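Local coordinates for protein benzoylformate decarboxylase (PDB 4Q9D) that belongs to the thiamine pyrophosphate-dependent enzyme family and carries a magnesium ion in its C-terminal cofactor-binding domain, at residues 496-501 against 522-527. Sequence-based numbering, arbitrary orientation.
Sequences FGCRTA and PTVLVV
Strands 499-502 and 523-528 pair in parallel at the border of the C-terminal thiamine pyrophosphate-binding domain's sheet, where Arg499, Thr500 and Ala501 lie beside Thr523, Val524 and Leu525. The pairing begins loosely: Arg499 N reaches Pro522 O through a weak bond of 3.3 Å, and a water that accepts from the same N-H and donates to this carbonyl bridges the two atoms as well. Further along, Val524 N gives a nearly straight bond to Arg499 O (2.9 Å, 167° at the hydrogen), and Val526 N meets Ala501 O head-on in another of equal length. Between these two, Val524 O takes a pair of donors, Ala501 N at 3.2 Å and the hydroxyl Thr500 OG1 at 2.8 Å. Thr500 can double the grip on this carbonyl because its OG1 stands anti to its own backbone N (chi1 -168°), which swings the hydroxyl forward to Val524; the same oxygen also bonds Ser490 in helix 489-495.

The two strands are the ends of a beta-alpha-beta unit whose connecting helix, 506-518, packs on the face bearing Arg499, Thr523, Ala501 and Leu525. Here the arginine chain bends at chi3 (75°), which turns NH1 toward the hydroxyl of Thr523; OG1 lies at the edge of the guanidinium, close to its plane, and NH1 donates to it over 2.9 Å. Leu525 CD2 rests against Ala501 CB on this side. The other face, lined by Thr500 and Val524, lies against Ala493 of helix 489-495. A Schellman motif at Gly497 ends that helix and leads the chain to Cys498, whose SG touches Pro522 CG (3.7 Å) while its CB packs on Val524 CG2.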
loop_
_atom_site.group_PDB
_atom_site.type_symbol
_atom_site.label_atom_id
_atom_site.label_comp_id
_atom_site.label_asym_id
_atom_site.label_seq_id
_atom_site.Cartn_x
_atom_site.Cartn_y
_atom_site.Cartn_z
ATOM N N PHE B 496 36.175 1.638 18.500
ATOM C CA PHE B 496 35.555 2.647 17.628
ATOM C C PHE B 496 36.175 4.041 17.752
ATOM O O PHE B 496 35.676 4.996 17.142
ATOM C CB PHE B 496 34.038 2.736 17.885
ATOM C CG PHE B 496 33.256 1.586 17.283
ATOM C CD1 PHE B 496 33.249 1.380 15.902
ATOM C CD2 PHE B 496 32.521 0.730 18.087
ATOM C CE1 PHE B 496 32.524 0.325 15.336
ATOM C CE2 PHE B 496 31.783 -0.327 17.529
ATOM C CZ PHE B 496 31.790 -0.534 16.161
ATOM N N GLY B 497 37.245 4.162 18.537
ATOM C CA GLY B 497 37.981 5.415 18.628
ATOM C C GLY B 497 37.601 6.363 19.760
ATOM O O GLY B 497 38.122 7.479 19.835
ATOM N N CYS B 498 36.698 5.943 20.641
ATOM C CA CYS B 498 36.278 6.828 21.724
ATOM C C CYS B 498 37.196 6.665 22.927
ATOM O O CYS B 498 37.683 5.561 23.169
ATOM C CB CYS B 498 34.856 6.483 22.162
ATOM S SG CYS B 498 33.629 7.008 20.946
ATOM N N ARG B 499 37.411 7.751 23.674
ATOM C CA ARG B 499 37.978 7.650 25.022
ATOM C C ARG B 499 37.025 6.802 25.849
ATOM O O ARG B 499 35.812 6.787 25.601
ATOM C CB ARG B 499 38.048 9.011 25.700
ATOM C CG ARG B 499 39.024 10.023 25.145
ATOM C CD ARG B 499 38.960 11.265 26.060
ATOM N NE ARG B 499 39.654 10.978 27.327
ATOM C CZ ARG B 499 39.110 10.863 28.550
ATOM N NH1 ARG B 499 37.797 11.059 28.798
ATOM N NH2 ARG B 499 39.923 10.569 29.559
ATOM N N THR B 500 37.541 6.131 26.865
ATOM C CA THR B 500 36.679 5.263 27.645
ATOM C C THR B 500 37.251 4.952 29.033
ATOM O O THR B 500 38.442 5.006 29.233
ATOM C CB THR B 500 36.395 3.947 26.871
ATOM O OG1 THR B 500 35.343 3.234 27.527
ATOM C CG2 THR B 500 37.622 3.080 26.835
ATOM N N ALA B 501 36.375 4.660 29.989
ATOM C CA ALA B 501 36.789 4.066 31.256
ATOM C C ALA B 501 35.654 3.217 31.813
ATOM O O ALA B 501 34.474 3.424 31.502
ATOM C CB ALA B 501 37.240 5.133 32.275
ATOM N N PRO B 522 34.536 12.454 22.250
ATOM C CA PRO B 522 33.549 11.764 23.080
ATOM C C PRO B 522 34.211 10.776 24.019
ATOM O O PRO B 522 35.285 10.241 23.737
ATOM C CB PRO B 522 32.727 10.982 22.039
ATOM C CG PRO B 522 33.734 10.682 20.964
ATOM C CD PRO B 522 34.586 11.933 20.873
ATOM N N THR B 523 33.531 10.490 25.117
ATOM C CA THR B 523 33.973 9.454 26.042
ATOM C C THR B 523 32.791 8.541 26.327
ATOM O O THR B 523 31.653 9.004 26.455
ATOM C CB THR B 523 34.420 10.078 27.399
ATOM O OG1 THR B 523 35.450 11.038 27.165
ATOM C CG2 THR B 523 34.911 9.007 28.369
ATOM N N VAL B 524 33.076 7.251 26.413
ATOM C CA VAL B 524 32.127 6.252 26.854
ATOM C C VAL B 524 32.515 5.785 28.274
ATOM O O VAL B 524 33.558 5.165 28.481
ATOM C CB VAL B 524 32.084 5.059 25.883
ATOM C CG1 VAL B 524 31.117 3.969 26.390
ATOM C CG2 VAL B 524 31.703 5.543 24.438
ATOM N N LEU B 525 31.684 6.116 29.253
ATOM C CA LEU B 525 31.937 5.705 30.632
ATOM C C LEU B 525 30.991 4.556 30.940
ATOM O O LEU B 525 29.771 4.702 30.876
ATOM C CB LEU B 525 31.725 6.873 31.608
ATOM C CG LEU B 525 32.657 8.075 31.408
ATOM C CD1 LEU B 525 32.310 9.208 32.389
ATOM C CD2 LEU B 525 34.127 7.696 31.505
ATOM N N VAL B 526 31.560 3.403 31.235
ATOM C CA VAL B 526 30.773 2.234 31.532
ATOM C C VAL B 526 30.661 2.102 33.060
ATOM O O VAL B 526 31.670 1.969 33.748
ATOM C CB VAL B 526 31.395 0.981 30.871
ATOM C CG1 VAL B 526 30.477 -0.212 31.066
ATOM C CG2 VAL B 526 31.623 1.239 29.346
ATOM N N VAL B 527 29.432 2.165 33.577
ATOM C CA VAL B 527 29.187 2.177 35.005
ATOM C C VAL B 527 28.438 0.912 35.435
ATOM O O VAL B 527 27.260 0.731 35.126
ATOM C CB VAL B 527 28.382 3.412 35.422
ATOM C CG1 VAL B 527 28.205 3.439 36.951
ATOM C CG2 VAL B 527 29.063 4.714 34.932
HETATM O O HOH W 1 37.593 10.652 22.276
#